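Local structure of Sqt1 (Chaetomium thermophilum, 4ZOY) at residues L204-S209 with A262-G267; L214-V219 with V276-L281; L228-D231 with V237-T240; G271-V276 with L343-T348. The protein probably acts as a WD40-propeller chaperone in ribosome biogenesis that captures a nascent ribosomal protein during its translation. All coordinates share one frame; numbering follows the deposited sequence.

From the N terminus, interaction 1 opens at 204-209 and interaction 2 at 214-219, on adjacent strands of one propeller blade. Interaction 3 (228-231 with 237-240) closes a short loop at the outer edge of that blade, nested inside both longer loops. Interaction 1 closes at 262-267 and interaction 2 at 276-281, so these two cross, and both pack the blade against the next one. Interaction 4 opens at 271-276, after interaction 1 has closed; it shares Val-276 with interaction 2, crosses it, and closes at 343-348 in the blade after that. Interactions 1, 2 and 4 thus tie three consecutive blades together.

Interaction 1: residues L204-S209 with A262-G267; sequences LLATVS and AVVAVG
Ala-206 and Val-208 meet Val-264 and Val-266 without a ring, amide or carboxylate among the touching side chains; no stacked face or ring edge enters this contact, and the closest approaches are between methyl groups. The two strands run in the same direction, with CA atoms of Ala-206 and Val-264 7.6 Å apart and those of Val-208 and Val-266 7.4 Å apart. No hydrogen bond joins them, which marks this as face packing between two sheets and not pairing within one. The CB of Ala-206 meets CG2 of Val-264 at 3.9 Å. In that valine a chi1 of 57° sets CG1 between the backbone N and the carbonyl carbon, which turns CG2 opposite the N. One step on, CG1 of Val-208 lies 3.5 Å from CG1 of Val-266, closer than two methyls normally stand. Both methyls are anti to their carbonyl carbons (chi1 -66° and -59°), and the two side chains cross obliquely. Strands 214-218 and 252-257 close the core around them: Leu-214 touches both Val-208 and Val-266, as does Leu-252, while Val-255 covers Ala-206 and Val-264. On the other face of strand 204-209, Thr-207 OG1 bonds with His-189 NE2 and Tyr-217 OH, a buried polar network resembling the His-Ser/Thr-Trp part of the WD40 structural tetrad, with tyrosine probably in the tryptophan place. Face-to-face packing of consecutive four-stranded antiparallel sheets, here through their second strands, is the blade-to-blade interface of a WD40 beta-propeller.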
loop_
_atom_site.group_PDB
_atom_site.type_symbol
_atom_site.label_atom_id
_atom_site.label_comp_id
_atom_site.label_asym_id
_atom_site.label_seq_id
_atom_site.Cartn_x
_atom_site.Cartn_y
_atom_site.Cartn_z
ATOM N N LEU A 204 15.897 2.945 -4.596
ATOM C CA LEU A 204 15.326 2.210 -5.711
ATOM C C LEU A 204 13.807 2.229 -5.628
ATOM O O LEU A 204 13.238 2.186 -4.534
ATOM C CB LEU A 204 15.823 0.753 -5.712
ATOM C CG LEU A 204 17.330 0.605 -5.890
ATOM C CD1 LEU A 204 17.711 -0.873 -5.797
ATOM C CD2 LEU A 204 17.741 1.205 -7.224
ATOM N N LEU A 205 13.164 2.273 -6.783
ATOM C CA LEU A 205 11.710 2.241 -6.866
ATOM C C LEU A 205 11.310 1.134 -7.826
ATOM O O LEU A 205 11.616 1.197 -9.014
ATOM C CB LEU A 205 11.165 3.596 -7.336
ATOM C CG LEU A 205 9.669 3.683 -7.608
ATOM C CD1 LEU A 205 8.857 3.443 -6.331
ATOM C CD2 LEU A 205 9.346 5.035 -8.215
ATOM N N ALA A 206 10.638 0.108 -7.302
ATOM C CA ALA A 206 10.197 -1.019 -8.114
ATOM C C ALA A 206 8.738 -0.872 -8.485
ATOM O O ALA A 206 7.896 -0.699 -7.609
ATOM C CB ALA A 206 10.420 -2.321 -7.365
ATOM N N THR A 207 8.444 -0.925 -9.777
ATOM C CA THR A 207 7.060 -0.828 -10.237
ATOM C C THR A 207 6.726 -1.940 -11.216
ATOM O O THR A 207 7.597 -2.481 -11.913
ATOM C CB THR A 207 6.753 0.541 -10.876
ATOM O OG1 THR A 207 7.475 0.685 -12.108
ATOM C CG2 THR A 207 7.135 1.674 -9.920
ATOM N N VAL A 208 5.450 -2.294 -11.239
ATOM C CA VAL A 208 4.969 -3.389 -12.077
ATOM C C VAL A 208 3.762 -2.956 -12.883
ATOM O O VAL A 208 3.136 -1.942 -12.581
ATOM C CB VAL A 208 4.605 -4.624 -11.239
ATOM C CG1 VAL A 208 5.851 -5.202 -10.603
ATOM C CG2 VAL A 208 3.550 -4.280 -10.178
ATOM N N SER A 209 3.439 -3.746 -13.905
ATOM C CA SER A 209 2.428 -3.369 -14.883
ATOM C C SER A 209 1.578 -4.548 -15.328
ATOM O O SER A 209 2.024 -5.700 -15.293
ATOM C CB SER A 209 3.108 -2.728 -16.104
ATOM O OG SER A 209 2.205 -2.488 -17.173
ATOM N N ALA A 262 17.522 -6.620 -0.618
ATOM C CA ALA A 262 18.216 -7.605 -1.453
ATOM C C ALA A 262 17.357 -8.196 -2.563
ATOM O O ALA A 262 17.874 -8.623 -3.590
ATOM C CB ALA A 262 18.769 -8.737 -0.580
ATOM N N VAL A 263 16.043 -8.257 -2.349
ATOM C CA VAL A 263 15.164 -8.788 -3.385
ATOM C C VAL A 263 13.881 -7.998 -3.504
ATOM O O VAL A 263 13.461 -7.308 -2.572
ATOM C CB VAL A 263 14.783 -10.286 -3.152
ATOM C CG1 VAL A 263 16.034 -11.156 -3.016
ATOM C CG2 VAL A 263 13.916 -10.445 -1.930
ATOM N N VAL A 264 13.265 -8.138 -4.667
ATOM C CA VAL A 264 11.923 -7.638 -4.893
ATOM C C VAL A 264 11.021 -8.823 -5.236
ATOM O O VAL A 264 11.434 -9.740 -5.956
ATOM C CB VAL A 264 11.901 -6.558 -6.013
ATOM C CG1 VAL A 264 12.472 -7.099 -7.325
ATOM C CG2 VAL A 264 10.498 -6.004 -6.216
ATOM N N ALA A 265 9.809 -8.819 -4.672
ATOM C CA ALA A 265 8.772 -9.796 -5.020
ATOM C C ALA A 265 7.720 -9.114 -5.861
ATOM O O ALA A 265 7.286 -8.007 -5.533
ATOM C CB ALA A 265 8.142 -10.384 -3.771
ATOM N N VAL A 266 7.308 -9.770 -6.945
ATOM C CA VAL A 266 6.187 -9.284 -7.747
ATOM C C VAL A 266 5.110 -10.355 -7.758
ATOM O O VAL A 266 5.398 -11.546 -7.720
ATOM C CB VAL A 266 6.579 -8.912 -9.201
ATOM C CG1 VAL A 266 7.654 -7.834 -9.186
ATOM C CG2 VAL A 266 7.073 -10.132 -9.982
ATOM N N GLY A 267 3.863 -9.914 -7.753
ATOM C CA GLY A 267 2.739 -10.830 -7.704
ATOM C C GLY A 267 1.790 -10.513 -8.827
ATOM O O GLY A 267 1.588 -9.354 -9.188
#

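Interaction 2: residues L214-V219 with V276-L281; sequences LHVYDV and VGLPRL
A single methyl, CD2 of Leu-278, reaches both branches of Val-216, lying 3.9 Å from Val-216 CG2 and 4.0 Å from Val-216 CG1, although Leu-278 has already left the strand and belongs to the following loop. The side chain does not set out toward 214-219; the CG placement anti to the carbonyl carbon (chi1 -61°) swings its end inward, and the two side chains meet at a slant. Nearer the start of both segments, Leu-214 and Val-276 reach toward each other tip to tip, CD2 of Leu-214 being 4.1 Å from CG2 of Val-276. The CA spacing, 9.7 Å for Leu-214 with Val-276 and 8.5 Å for Val-216 with Leu-278, together with the absence of hydrogen bonds, is consistent with packing between the third strand of one WD40 propeller blade and the third strand of the next with the loop that follows it. Val-264, on the second strand of the following blade, also touches Leu-214, Val-276 and Leu-278. Tyr-217 and Asp-218 probably stand where the Trp-Asp pair of a WD repeat would be: the tyrosine ring stacks with Tyr-186, and the carboxylate of Asp-218, the centre of an inverse gamma turn, accepts bonds from Ala-223 N through OD1 and Ala-224 N through OD2.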
loop_
_atom_site.group_PDB
_atom_site.type_symbol
_atom_site.label_atom_id
_atom_site.label_comp_id
_atom_site.label_asym_id
_atom_site.label_seq_id
_atom_site.Cartn_x
_atom_site.Cartn_y
_atom_site.Cartn_z
ATOM N N LEU A 214 8.442 -5.512 -15.025
ATOM C CA LEU A 214 8.976 -4.985 -13.772
ATOM C C LEU A 214 10.143 -4.074 -14.097
ATOM O O LEU A 214 11.048 -4.485 -14.808
ATOM C CB LEU A 214 9.460 -6.113 -12.856
ATOM C CG LEU A 214 10.465 -5.787 -11.746
ATOM C CD1 LEU A 214 9.794 -5.004 -10.605
ATOM C CD2 LEU A 214 11.121 -7.039 -11.179
ATOM N N HIS A 215 10.126 -2.849 -13.585
ATOM C CA HIS A 215 11.273 -1.957 -13.697
ATOM C C HIS A 215 11.629 -1.445 -12.319
ATOM O O HIS A 215 10.746 -1.090 -11.531
ATOM C CB HIS A 215 10.999 -0.803 -14.654
ATOM C CG HIS A 215 10.748 -1.258 -16.053
ATOM N ND1 HIS A 215 11.761 -1.721 -16.868
ATOM C CD2 HIS A 215 9.604 -1.371 -16.765
ATOM C CE1 HIS A 215 11.250 -2.078 -18.031
ATOM N NE2 HIS A 215 9.944 -1.882 -17.996
ATOM N N VAL A 216 12.922 -1.418 -12.020
ATOM C CA VAL A 216 13.381 -0.921 -10.740
ATOM C C VAL A 216 14.286 0.279 -11.002
ATOM O O VAL A 216 15.415 0.126 -11.465
ATOM C CB VAL A 216 14.118 -2.005 -9.939
ATOM C CG1 VAL A 216 14.499 -1.462 -8.577
ATOM C CG2 VAL A 216 13.226 -3.252 -9.783
ATOM N N TYR A 217 13.768 1.472 -10.706
ATOM C CA TYR A 217 14.415 2.717 -11.123
ATOM C C TYR A 217 15.465 3.193 -10.156
ATOM O O TYR A 217 15.277 3.174 -8.940
ATOM C CB TYR A 217 13.383 3.833 -11.312
ATOM C CG TYR A 217 12.167 3.401 -12.085
ATOM C CD1 TYR A 217 12.194 3.272 -13.470
ATOM C CD2 TYR A 217 10.989 3.111 -11.418
ATOM C CE1 TYR A 217 11.065 2.857 -14.166
ATOM C CE2 TYR A 217 9.868 2.701 -12.095
ATOM C CZ TYR A 217 9.907 2.576 -13.466
ATOM O OH TYR A 217 8.777 2.157 -14.120
ATOM N N ASP A 218 16.578 3.646 -10.727
ATOM C CA ASP A 218 17.653 4.310 -9.996
ATOM C C ASP A 218 17.309 5.782 -9.774
ATOM O O ASP A 218 17.831 6.662 -10.467
ATOM C CB ASP A 218 18.962 4.179 -10.782
ATOM C CG ASP A 218 20.145 4.826 -10.087
ATOM O OD1 ASP A 218 20.210 4.802 -8.846
ATOM O OD2 ASP A 218 21.029 5.338 -10.813
ATOM N N VAL A 219 16.428 6.044 -8.814
ATOM C CA VAL A 219 15.737 7.331 -8.765
ATOM C C VAL A 219 16.684 8.515 -8.538
ATOM O O VAL A 219 16.484 9.599 -9.108
ATOM C CB VAL A 219 14.653 7.310 -7.672
ATOM C CG1 VAL A 219 14.071 8.701 -7.449
ATOM C CG2 VAL A 219 13.550 6.335 -8.084
ATOM N N VAL A 276 13.045 -11.558 -7.414
ATOM C CA VAL A 276 14.126 -11.060 -8.267
ATOM C C VAL A 276 15.176 -10.357 -7.420
ATOM O O VAL A 276 14.846 -9.601 -6.508
ATOM C CB VAL A 276 13.592 -10.091 -9.341
ATOM C CG1 VAL A 276 14.727 -9.544 -10.197
ATOM C CG2 VAL A 276 12.567 -10.786 -10.225
ATOM N N GLY A 277 16.449 -10.612 -7.708
ATOM C CA GLY A 277 17.514 -9.965 -6.962
ATOM C C GLY A 277 17.716 -8.497 -7.322
ATOM O O GLY A 277 17.532 -8.088 -8.473
ATOM N N LEU A 278 18.096 -7.720 -6.314
ATOM C CA LEU A 278 18.421 -6.302 -6.482
ATOM C C LEU A 278 19.867 -6.057 -6.101
ATOM O O LEU A 278 20.409 -6.771 -5.262
ATOM C CB LEU A 278 17.528 -5.433 -5.604
ATOM C CG LEU A 278 16.027 -5.488 -5.859
ATOM C CD1 LEU A 278 15.352 -4.612 -4.804
ATOM C CD2 LEU A 278 15.690 -5.045 -7.276
ATOM N N PRO A 279 20.488 -5.025 -6.686
ATOM C CA PRO A 279 21.816 -4.642 -6.196
ATOM C C PRO A 279 21.711 -3.921 -4.856
ATOM O O PRO A 279 20.731 -3.222 -4.613
ATOM C CB PRO A 279 22.323 -3.702 -7.289
ATOM C CG PRO A 279 21.071 -3.017 -7.762
ATOM C CD PRO A 279 20.008 -4.114 -7.741
ATOM N N ARG A 280 22.709 -4.087 -3.996
ATOM C CA ARG A 280 22.716 -3.377 -2.721
ATOM C C ARG A 280 23.448 -2.044 -2.898
ATOM O O ARG A 280 24.541 -2.006 -3.455
ATOM C CB ARG A 280 23.365 -4.230 -1.632
ATOM C CG ARG A 280 22.619 -4.199 -0.303
ATOM C CD ARG A 280 21.354 -5.053 -0.347
ATOM N NE ARG A 280 21.564 -6.345 -1.000
ATOM C CZ ARG A 280 22.165 -7.387 -0.432
ATOM N NH1 ARG A 280 22.612 -7.302 0.814
ATOM N NH2 ARG A 280 22.308 -8.523 -1.108
ATOM N N LEU A 281 22.826 -0.957 -2.453
ATOM C CA LEU A 281 23.342 0.383 -2.706
ATOM C C LEU A 281 23.459 1.189 -1.415
ATOM O O LEU A 281 24.096 0.763 -0.455
ATOM C CB LEU A 281 22.438 1.126 -3.690
ATOM C CG LEU A 281 22.177 0.497 -5.060
ATOM C CD1 LEU A 281 20.988 1.170 -5.709
ATOM C CD2 LEU A 281 23.382 0.613 -5.949
#

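Interaction 3: residues L228-D231 with V237-T240; sequences LVTD and VSLT
Thr-230 comes alongside Val-237 with their CA atoms 6.7 Å apart, yet the backbones do not pair: 228-231 has no regular structure, 237-239 is strand, and no hydrogen bond crosses between the segments. Val-237 has extended backbone angles, and Thr-230 is also extended (phi -72°, psi -179°) but is not in a strand. The side chain of Thr-230 carries the contact. Its CB points toward the strand; chi1 of 71° puts OG1 between the backbone N and the carbonyl carbon, and this leaves CG2 opposite the carbonyl carbon. CG2 comes near the backbone amides, 4.1 Å from Val-237 N and 4.3 Å from Ser-238 N. Strand 235-239 is the outermost strand of its four-stranded propeller blade, and 228-231 belongs to the connection leading into it from the third strand, so the threonine methyl covers part of the blade's outer edge. Polar ends gather on the same side without bonding directly, since Thr-230 OG1 and Ser-238 OG stay 4.3 Å apart. Thr-235 OG1 bridges them, hydrogen-bonded to both hydroxyls. Ser-238 OG is also held by Asn-232 ND2 and by ND1 of His-215, which links this edge to the neighbouring third strand. Val-237 sends its CB away from the loop, and its side chain touches Val-276 and Leu-278 of the next blade; Val-229, earlier in the loop, packs against Asp-218, Ala-223 and Ala-224.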
loop_
_atom_site.group_PDB
_atom_site.type_symbol
_atom_site.label_atom_id
_atom_site.label_comp_id
_atom_site.label_asym_id
_atom_site.label_seq_id
_atom_site.Cartn_x
_atom_site.Cartn_y
_atom_site.Cartn_z
ATOM N N LEU A 228 25.826 0.272 -12.092
ATOM C CA LEU A 228 24.884 -0.793 -11.755
ATOM C C LEU A 228 23.539 -0.611 -12.451
ATOM O O LEU A 228 22.544 -1.214 -12.049
ATOM C CB LEU A 228 24.686 -0.863 -10.238
ATOM C CG LEU A 228 25.894 -1.352 -9.432
ATOM C CD1 LEU A 228 25.656 -1.243 -7.939
ATOM C CD2 LEU A 228 26.213 -2.792 -9.826
ATOM N N VAL A 229 23.497 0.215 -13.492
ATOM C CA VAL A 229 22.266 0.374 -14.261
ATOM C C VAL A 229 22.323 -0.405 -15.567
ATOM O O VAL A 229 23.405 -0.663 -16.106
ATOM C CB VAL A 229 21.949 1.863 -14.559
ATOM C CG1 VAL A 229 21.654 2.612 -13.264
ATOM C CG2 VAL A 229 23.080 2.533 -15.329
ATOM N N THR A 230 21.145 -0.794 -16.051
ATOM C CA THR A 230 21.003 -1.532 -17.298
ATOM C C THR A 230 21.272 -0.637 -18.493
ATOM O O THR A 230 21.560 0.553 -18.337
ATOM C CB THR A 230 19.585 -2.132 -17.448
ATOM O OG1 THR A 230 18.645 -1.080 -17.688
ATOM C CG2 THR A 230 19.185 -2.902 -16.198
ATOM N N ASP A 231 21.144 -1.216 -19.686
ATOM C CA ASP A 231 21.377 -0.503 -20.938
ATOM C C ASP A 231 20.498 0.734 -21.111
ATOM O O ASP A 231 20.871 1.656 -21.832
ATOM C CB ASP A 231 21.159 -1.439 -22.135
ATOM C CG ASP A 231 22.189 -2.547 -22.209
ATOM O OD1 ASP A 231 23.393 -2.255 -22.048
ATOM O OD2 ASP A 231 21.794 -3.711 -22.434
ATOM N N VAL A 237 17.131 -3.066 -12.674
ATOM C CA VAL A 237 16.485 -4.295 -13.141
ATOM C C VAL A 237 15.374 -3.913 -14.104
ATOM O O VAL A 237 14.578 -3.016 -13.814
ATOM C CB VAL A 237 15.868 -5.128 -11.983
ATOM C CG1 VAL A 237 14.985 -6.259 -12.533
ATOM C CG2 VAL A 237 16.933 -5.678 -11.077
ATOM N N SER A 238 15.330 -4.574 -15.256
ATOM C CA SER A 238 14.227 -4.448 -16.195
ATOM C C SER A 238 13.904 -5.839 -16.724
ATOM O O SER A 238 14.745 -6.470 -17.373
ATOM C CB SER A 238 14.573 -3.500 -17.352
ATOM O OG SER A 238 14.518 -2.140 -16.948
ATOM N N LEU A 239 12.702 -6.324 -16.429
ATOM C CA LEU A 239 12.258 -7.635 -16.892
ATOM C C LEU A 239 10.897 -7.502 -17.552
ATOM O O LEU A 239 10.015 -6.793 -17.051
ATOM C CB LEU A 239 12.205 -8.630 -15.734
ATOM C CG LEU A 239 13.572 -9.002 -15.158
ATOM C CD1 LEU A 239 13.414 -9.677 -13.812
ATOM C CD2 LEU A 239 14.311 -9.920 -16.134
ATOM N N THR A 240 10.727 -8.169 -18.688
ATOM C CA THR A 240 9.502 -8.034 -19.454
ATOM C C THR A 240 8.956 -9.377 -19.898
ATOM O O THR A 240 9.481 -10.432 -19.528
ATOM C CB THR A 240 9.697 -7.170 -20.716
ATOM O OG1 THR A 240 10.485 -7.899 -21.667
ATOM C CG2 THR A 240 10.380 -5.845 -20.385
#

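Interaction 4: residues G271-V276 with L343-T348; sequences GQIKIV and LAAGST
Leu-343 opens the contact by reaching toward Ile-275 tip to tip: its CD2 lies 4.0 Å from CD1 of Ile-275. CG of the leucine stands opposite its backbone N (chi1 169°), carrying the branched end over the long separation of the backbones, since the CA atoms of this pair are 10.5 Å apart. Ile-275 meets it with a folded chain, chi2 being -58°. Ala-344 turns its methyl away from 271-276, and the next inward-facing residue is Ala-345. Here the backbones come nearer, with CA of Ile-273 and CA of Ala-345 8.6 Å apart, and the short methyl of the alanine is met by the long arm of Ile-273, whose extended chain (chi2 164°) brings CD1 to 3.6 Å from Ala-345 CB. Long against short at one position and tip against tip at the other fit the way the strands diverge along the contact. Past Gly-346, Ser-347 directs its CB toward the first segment but makes no contact there; its OG is hydrogen-bonded to Asp-329 O and Asp-349 N. No hydrogen bond crosses, and the register, Ile-273 opposite Ala-345 and Ile-275 opposite Leu-343, shows that the segments run in opposite directions. Strand 273-277 is the third of its blade and strand 342-347 the second of the following one. Strand 331-336, the neighbour of 342-347 in its sheet, brings Ile-331 onto Ile-273, Leu-334 onto Ala-345 and Phe-336 onto Leu-343, while Leu-324 and Ala-322 of strand 320-324 touch Ile-273 and Ile-275 respectively.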
loop_
_atom_site.group_PDB
_atom_site.type_symbol
_atom_site.label_atom_id
_atom_site.label_comp_id
_atom_site.label_asym_id
_atom_site.label_seq_id
_atom_site.Cartn_x
_atom_site.Cartn_y
_atom_site.Cartn_z
ATOM N N GLY A 271 -2.011 -16.533 -9.476
ATOM C CA GLY A 271 -1.361 -16.817 -8.211
ATOM C C GLY A 271 0.159 -16.752 -8.272
ATOM O O GLY A 271 0.827 -17.160 -7.325
ATOM N N GLN A 272 0.700 -16.243 -9.375
ATOM C CA GLN A 272 2.148 -16.307 -9.559
ATOM C C GLN A 272 2.880 -15.214 -8.804
ATOM O O GLN A 272 2.418 -14.069 -8.728
ATOM C CB GLN A 272 2.515 -16.228 -11.030
ATOM C CG GLN A 272 2.084 -17.457 -11.824
ATOM C CD GLN A 272 2.791 -17.550 -13.157
ATOM O OE1 GLN A 272 3.986 -17.858 -13.219
ATOM N NE2 GLN A 272 2.067 -17.270 -14.229
ATOM N N ILE A 273 4.015 -15.603 -8.240
ATOM C CA ILE A 273 4.925 -14.693 -7.568
ATOM C C ILE A 273 6.324 -14.943 -8.112
ATOM O O ILE A 273 6.725 -16.091 -8.282
ATOM C CB ILE A 273 4.930 -14.897 -6.046
ATOM C CG1 ILE A 273 3.536 -14.669 -5.466
ATOM C CG2 ILE A 273 5.944 -13.959 -5.384
ATOM C CD1 ILE A 273 3.363 -15.196 -4.081
ATOM N N LYS A 274 7.061 -13.878 -8.405
ATOM C CA LYS A 274 8.463 -13.996 -8.806
ATOM C C LYS A 274 9.338 -13.231 -7.827
ATOM O O LYS A 274 8.993 -12.113 -7.438
ATOM C CB LYS A 274 8.687 -13.460 -10.222
ATOM C CG LYS A 274 7.854 -14.117 -11.311
ATOM C CD LYS A 274 8.404 -15.490 -11.643
ATOM C CE LYS A 274 7.539 -16.202 -12.670
ATOM N NZ LYS A 274 8.174 -17.505 -13.074
ATOM N N ILE A 275 10.459 -13.833 -7.435
ATOM C CA ILE A 275 11.450 -13.197 -6.565
ATOM C C ILE A 275 12.671 -12.839 -7.409
ATOM O O ILE A 275 13.257 -13.715 -8.044
ATOM C CB ILE A 275 11.883 -14.115 -5.402
ATOM C CG1 ILE A 275 10.656 -14.679 -4.678
ATOM C CG2 ILE A 275 12.790 -13.356 -4.432
ATOM C CD1 ILE A 275 9.711 -13.618 -4.100
ATOM N N VAL A 276 13.045 -11.558 -7.414
ATOM C CA VAL A 276 14.126 -11.060 -8.267
ATOM C C VAL A 276 15.176 -10.357 -7.420
ATOM O O VAL A 276 14.846 -9.601 -6.508
ATOM C CB VAL A 276 13.592 -10.091 -9.341
ATOM C CG1 VAL A 276 14.727 -9.544 -10.197
ATOM C CG2 VAL A 276 12.567 -10.786 -10.225
ATOM N N LEU A 343 7.470 -13.976 3.809
ATOM C CA LEU A 343 6.758 -13.174 2.831
ATOM C C LEU A 343 5.313 -13.636 2.815
ATOM O O LEU A 343 5.059 -14.842 2.731
ATOM C CB LEU A 343 7.378 -13.344 1.440
ATOM C CG LEU A 343 6.602 -12.782 0.246
ATOM C CD1 LEU A 343 6.623 -11.248 0.232
ATOM C CD2 LEU A 343 7.131 -13.360 -1.076
ATOM N N ALA A 344 4.373 -12.694 2.911
ATOM C CA ALA A 344 2.938 -12.993 2.841
ATOM C C ALA A 344 2.332 -12.489 1.544
ATOM O O ALA A 344 2.654 -11.396 1.073
ATOM C CB ALA A 344 2.208 -12.368 4.031
ATOM N N ALA A 345 1.423 -13.277 0.972
ATOM C CA ALA A 345 0.777 -12.945 -0.290
ATOM C C ALA A 345 -0.734 -13.131 -0.178
ATOM O O ALA A 345 -1.194 -14.193 0.241
ATOM C CB ALA A 345 1.329 -13.815 -1.409
ATOM N N GLY A 346 -1.496 -12.105 -0.545
ATOM C CA GLY A 346 -2.957 -12.195 -0.519
ATOM C C GLY A 346 -3.488 -12.304 -1.928
ATOM O O GLY A 346 -3.052 -11.582 -2.822
ATOM N N SER A 347 -4.448 -13.211 -2.127
ATOM C CA SER A 347 -4.949 -13.518 -3.452
ATOM C C SER A 347 -6.414 -13.158 -3.630
ATOM O O SER A 347 -7.183 -13.158 -2.665
ATOM C CB SER A 347 -4.758 -15.018 -3.737
ATOM O OG SER A 347 -5.321 -15.392 -4.985
ATOM N N THR A 348 -6.785 -12.891 -4.880
ATOM C CA THR A 348 -8.181 -12.745 -5.269
ATOM C C THR A 348 -9.018 -13.978 -4.892
ATOM O O THR A 348 -10.240 -13.870 -4.707
ATOM C CB THR A 348 -8.255 -12.466 -6.780
ATOM O OG1 THR A 348 -7.552 -11.246 -7.047
ATOM C CG2 THR A 348 -9.694 -12.331 -7.276
#